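Local coordinates for dioxygenase (Pseudomonas brassicacearum, PDB 5V2D), which probably uses an iron centre and molecular oxygen to cleave the central double bond of lignin-derived stilbenes, like the carotenoid-cleaving oxygenases of its family, at residues 103-108 and 168-173; 110-113 and 117-120. One frame throughout, in Å; residues are numbered along the deposited sequence.

Contact 1: residues 103-108 and 168-173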
loop_
_atom_site.group_PDB
_atom_site.type_symbol
_atom_site.label_atom_id
_atom_site.label_comp_id
_atom_site.label_asym_id
_atom_site.label_seq_id
_atom_site.Cartn_x
_atom_site.Cartn_y
_atom_site.Cartn_z
ATOM N N TYR A 103 0.083 -15.271 -9.312
ATOM C CA TYR A 103 -0.557 -15.290 -8.013
ATOM C C TYR A 103 0.425 -15.731 -6.980
ATOM O O TYR A 103 1.253 -16.634 -7.227
ATOM C CB TYR A 103 -1.727 -16.270 -7.970
ATOM C CG TYR A 103 -3.079 -15.718 -8.401
ATOM C CD1 TYR A 103 -3.771 -16.276 -9.425
ATOM C CD2 TYR A 103 -3.633 -14.604 -7.752
ATOM C CE1 TYR A 103 -5.019 -15.801 -9.774
ATOM C CE2 TYR A 103 -4.890 -14.159 -8.100
ATOM C CZ TYR A 103 -5.555 -14.751 -9.160
ATOM O OH TYR A 103 -6.782 -14.231 -9.528
ATOM N N VAL A 104 0.362 -15.110 -5.817
ATOM C CA VAL A 104 0.995 -15.692 -4.619
ATOM C C VAL A 104 0.231 -16.979 -4.257
ATOM O O VAL A 104 -0.968 -16.957 -4.034
ATOM C CB VAL A 104 0.959 -14.762 -3.397
ATOM C CG1 VAL A 104 1.833 -15.288 -2.305
ATOM C CG2 VAL A 104 1.529 -13.375 -3.750
ATOM N N GLN A 105 0.928 -18.104 -4.198
ATOM C CA GLN A 105 0.257 -19.381 -3.891
ATOM C C GLN A 105 0.135 -19.544 -2.365
ATOM O O GLN A 105 0.712 -20.447 -1.756
ATOM C CB GLN A 105 0.957 -20.546 -4.550
ATOM C CG GLN A 105 0.969 -20.361 -6.037
ATOM C CD GLN A 105 0.827 -21.624 -6.819
ATOM O OE1 GLN A 105 0.982 -22.735 -6.292
ATOM N NE2 GLN A 105 0.528 -21.479 -8.102
ATOM N N THR A 106 -0.703 -18.708 -1.797
ATOM C CA THR A 106 -1.061 -18.765 -0.399
ATOM C C THR A 106 -1.833 -20.048 -0.093
ATOM O O THR A 106 -2.480 -20.616 -0.966
ATOM C CB THR A 106 -1.937 -17.573 0.045
ATOM O OG1 THR A 106 -3.135 -17.577 -0.677
ATOM C CG2 THR A 106 -1.172 -16.225 -0.134
ATOM N N ASP A 107 -1.840 -20.439 1.173
ATOM C CA ASP A 107 -2.671 -21.566 1.559
ATOM C C ASP A 107 -4.159 -21.244 1.204
ATOM O O ASP A 107 -4.883 -22.114 0.804
ATOM C CB ASP A 107 -2.642 -21.857 3.038
ATOM C CG ASP A 107 -1.283 -22.264 3.566
ATOM O OD1 ASP A 107 -0.396 -22.585 2.845
ATOM O OD2 ASP A 107 -1.125 -22.350 4.818
ATOM N N ARG A 108 -4.570 -19.999 1.394
ATOM C CA ARG A 108 -5.939 -19.583 1.133
ATOM C C ARG A 108 -6.310 -19.794 -0.348
ATOM O O ARG A 108 -7.374 -20.345 -0.659
ATOM C CB ARG A 108 -6.142 -18.141 1.493
ATOM C CG ARG A 108 -7.464 -17.526 1.057
ATOM C CD ARG A 108 -7.669 -16.175 1.716
ATOM N NE ARG A 108 -8.774 -15.390 1.176
ATOM C CZ ARG A 108 -9.400 -14.423 1.831
ATOM N NH1 ARG A 108 -10.344 -13.706 1.189
ATOM N NH2 ARG A 108 -9.139 -14.144 3.080
ATOM N N LEU A 168 8.950 -15.410 -9.954
ATOM C CA LEU A 168 7.732 -15.176 -9.118
ATOM C C LEU A 168 7.069 -16.494 -8.676
ATOM O O LEU A 168 5.906 -16.499 -8.257
ATOM C CB LEU A 168 6.780 -14.217 -9.782
ATOM C CG LEU A 168 7.339 -12.832 -10.066
ATOM C CD1 LEU A 168 6.202 -12.055 -10.820
ATOM C CD2 LEU A 168 7.716 -12.146 -8.773
ATOM N N GLU A 169 7.853 -17.590 -8.699
ATOM C CA GLU A 169 7.432 -18.840 -8.067
ATOM C C GLU A 169 7.260 -18.558 -6.543
ATOM O O GLU A 169 8.067 -17.874 -5.930
ATOM C CB GLU A 169 8.453 -19.994 -8.351
ATOM C CG GLU A 169 8.045 -21.330 -7.754
ATOM C CD GLU A 169 9.179 -22.421 -7.778
ATOM O OE1 GLU A 169 10.377 -22.197 -8.255
ATOM O OE2 GLU A 169 8.847 -23.527 -7.235
ATOM N N THR A 170 6.191 -19.074 -5.950
ATOM C CA THR A 170 5.979 -18.960 -4.508
ATOM C C THR A 170 6.889 -19.926 -3.759
ATOM O O THR A 170 6.889 -21.103 -4.037
ATOM C CB THR A 170 4.504 -19.181 -4.148
ATOM O OG1 THR A 170 3.703 -18.150 -4.766
ATOM C CG2 THR A 170 4.321 -19.074 -2.693
ATOM N N LEU A 171 7.644 -19.416 -2.816
ATOM C CA LEU A 171 8.541 -20.215 -1.955
ATOM C C LEU A 171 7.918 -20.629 -0.669
ATOM O O LEU A 171 8.268 -21.662 -0.140
ATOM C CB LEU A 171 9.837 -19.451 -1.650
ATOM C CG LEU A 171 10.536 -19.025 -2.952
ATOM C CD1 LEU A 171 11.777 -18.152 -2.805
ATOM C CD2 LEU A 171 10.879 -20.300 -3.756
ATOM N N GLY A 172 6.917 -19.926 -0.155
ATOM C CA GLY A 172 6.217 -20.374 1.090
ATOM C C GLY A 172 6.145 -19.180 2.016
ATOM O O GLY A 172 6.682 -18.081 1.738
ATOM N N GLU A 173 5.497 -19.383 3.128
ATOM C CA GLU A 173 5.432 -18.397 4.165
ATOM C C GLU A 173 6.853 -18.110 4.622
ATOM O O GLU A 173 7.642 -19.006 4.820
ATOM C CB GLU A 173 4.584 -18.878 5.329
ATOM C CG GLU A 173 4.432 -17.834 6.397
ATOM C CD GLU A 173 3.572 -18.311 7.590
ATOM O OE1 GLU A 173 4.078 -19.259 8.261
ATOM O OE2 GLU A 173 2.472 -17.735 7.915
HETATM O O HOH W 1 3.784 -17.854 -7.458
#
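With a chi1 of -63°, Thr-170 holds OG1 beside its own backbone N and directs the hydroxyl at the backbone of Gln-105, while CG2 lies anti to that N. Gln-105 CG also lies beside its own backbone N (chi1 -60°), within van der Waals distance of Thr-170 OG1; the bend at chi2 then carries the amide off from Thr-170. The bond from Gln-105 N to Thr-170 OG1 is 2.8 Å long and almost straight, at 176° about the hydrogen. Thr-170 OG1 is at the same time a donor, to a water 2.7 Å away. That water passes its own hydrogens to Tyr-103 O, at 2.8 Å, and to Leu-168 O, at 2.6 Å, which ties both backbones through one molecule. Gln-105 CB also comes within 3.7 Å of Thr-170 OG1. A valine in place of Thr-170 would probably leave Gln-105 N without its acceptor and the water without the donor that faces it. An inverse gamma turn is centred on Gln-105, with a weak bond from Thr-106 N to Val-104 O. The turn leads from strand 96-103 into helix 107-115, N-capped by Thr-106, and meets outermost strand 170-173, whose neighbour 161-163 offers Trp-161 to Val-104 and Thr-170.

Contact 2: residues 110-113 and 117-120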
loop_
_atom_site.group_PDB
_atom_site.type_symbol
_atom_site.label_atom_id
_atom_site.label_comp_id
_atom_site.label_asym_id
_atom_site.label_seq_id
_atom_site.Cartn_x
_atom_site.Cartn_y
_atom_site.Cartn_z
ATOM N N LEU A 110 -4.771 -21.772 -2.509
ATOM C CA LEU A 110 -4.712 -23.170 -2.911
ATOM C C LEU A 110 -5.912 -23.958 -2.379
ATOM O O LEU A 110 -6.362 -24.909 -3.020
ATOM C CB LEU A 110 -3.408 -23.816 -2.439
ATOM C CG LEU A 110 -2.157 -23.300 -3.122
ATOM C CD1 LEU A 110 -0.895 -23.959 -2.657
ATOM C CD2 LEU A 110 -2.224 -23.342 -4.640
ATOM N N ALA A 111 -6.430 -23.584 -1.216
ATOM C CA ALA A 111 -7.635 -24.237 -0.736
ATOM C C ALA A 111 -8.843 -23.910 -1.661
ATOM O O ALA A 111 -9.659 -24.762 -1.986
ATOM C CB ALA A 111 -7.914 -23.904 0.727
ATOM N N GLN A 112 -8.952 -22.655 -2.068
ATOM C CA GLN A 112 -10.043 -22.281 -2.979
ATOM C C GLN A 112 -9.903 -22.992 -4.289
ATOM O O GLN A 112 -10.921 -23.479 -4.820
ATOM C CB GLN A 112 -10.101 -20.742 -3.191
ATOM C CG GLN A 112 -10.434 -19.967 -1.934
ATOM C CD GLN A 112 -10.816 -18.509 -2.192
ATOM O OE1 GLN A 112 -10.875 -18.113 -3.375
ATOM N NE2 GLN A 112 -11.265 -17.765 -1.123
ATOM N N ARG A 113 -8.690 -23.098 -4.812
ATOM C CA ARG A 113 -8.489 -23.828 -6.056
ATOM C C ARG A 113 -8.834 -25.344 -5.883
ATOM O O ARG A 113 -9.374 -25.952 -6.770
ATOM C CB ARG A 113 -7.070 -23.717 -6.570
ATOM C CG ARG A 113 -6.780 -22.319 -7.187
ATOM C CD ARG A 113 -5.423 -22.289 -7.762
ATOM N NE ARG A 113 -5.174 -21.059 -8.486
ATOM C CZ ARG A 113 -4.130 -20.859 -9.277
ATOM N NH1 ARG A 113 -3.076 -21.715 -9.312
ATOM N NH2 ARG A 113 -4.062 -19.709 -9.975
ATOM N N ARG A 117 -13.910 -22.873 -5.673
ATOM C CA ARG A 117 -14.774 -21.740 -5.291
ATOM C C ARG A 117 -14.174 -20.952 -4.144
ATOM O O ARG A 117 -13.280 -21.445 -3.464
ATOM C CB ARG A 117 -16.193 -22.197 -4.894
ATOM C CG ARG A 117 -16.211 -23.097 -3.636
ATOM C CD ARG A 117 -17.621 -23.703 -3.356
ATOM N NE ARG A 117 -17.410 -24.806 -2.409
ATOM C CZ ARG A 117 -17.558 -24.649 -1.102
ATOM N NH1 ARG A 117 -17.994 -23.542 -0.600
ATOM N NH2 ARG A 117 -17.335 -25.636 -0.283
ATOM N N SER A 118 -14.728 -19.794 -3.881
ATOM C CA SER A 118 -14.361 -18.981 -2.764
ATOM C C SER A 118 -14.814 -19.685 -1.478
ATOM O O SER A 118 -15.903 -20.231 -1.433
ATOM C CB SER A 118 -15.034 -17.590 -2.801
ATOM O OG SER A 118 -14.968 -16.937 -1.596
ATOM N N LEU A 119 -13.945 -19.682 -0.473
ATOM C CA LEU A 119 -14.180 -20.270 0.829
ATOM C C LEU A 119 -14.079 -19.244 1.949
ATOM O O LEU A 119 -14.108 -19.597 3.143
ATOM C CB LEU A 119 -13.143 -21.370 1.076
ATOM C CG LEU A 119 -13.125 -22.441 0.018
ATOM C CD1 LEU A 119 -11.921 -23.356 0.225
ATOM C CD2 LEU A 119 -14.473 -23.196 -0.003
ATOM N N ASN A 120 -13.926 -17.975 1.591
ATOM C CA ASN A 120 -13.574 -16.973 2.534
ATOM C C ASN A 120 -14.660 -15.858 2.558
ATOM O O ASN A 120 -15.166 -15.453 1.513
ATOM C CB ASN A 120 -12.151 -16.463 2.239
ATOM C CG ASN A 120 -11.071 -17.518 2.482
ATOM O OD1 ASN A 120 -10.936 -18.461 1.719
ATOM N ND2 ASN A 120 -10.298 -17.346 3.549
HETATM O O HOH W 2 -12.914 -15.159 -1.369
#
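Two direct hydrogen bonds join Gln-112 to the segment 117-120, one from its backbone and one from its side chain. Arg-117 N donates to Gln-112 O over 3.2 Å, a bent bond of 147° about the hydrogen. Gln-112 NE2 donates to Asn-120 OD1 at 2.9 Å; the acceptor lies nearly in the amide plane of Gln-112, whereas NE2 sits above the carbonyl plane of Asn-120, the two amides being turned 45° apart. The ND2 of Asn-120 goes to Asn-137. A water accepts from Gln-112 NE2 and also hydrogen-bonds Ser-118 OG, 2.7 Å away, so NE2 has two acceptors. Van der Waals contact comes from the extended Gln-112 chain running alongside the backbone, with CD 3.6 Å from Ser-118 CA. Leu-119 reaches the helix with CD1, 3.5 Å from Ala-111 O and 4.1 Å from Ala-111 CB. Its other branch, CD2, rests 3.5 Å above the centre of the Arg-117 guanidinium, whose charge pairs with Asp-130. The arrangement is that of a short helix whose C-terminal end is followed by a reversal: the outgoing loop folds back over the last turns, held by a helix carbonyl and a buried glutamine side chain.

How the contacts relate
Contact 1 and contact 2 have centres about 14 Å apart and share helix 107-115. Contact 1 holds the entry to that helix and contact 2 its exit. In sequence, 110-113 and 117-120 both fall between 103-108 and 168-173, so contact 2 lies wholly within the span of chain between the two halves of contact 1. The two also touch directly: Arg-108 NE packs 3.4 Å from Asn-120 CG, and Tyr-103 CD1 lies 3.5 Å from Arg-113 NH2. Contact 1 ties the turn after strand 96-103 of one antiparallel sheet to strand 170-173 of another, consistent with a link between successive sheets of the propeller fold of this family; contact 2 folds the loop after the helix back on it.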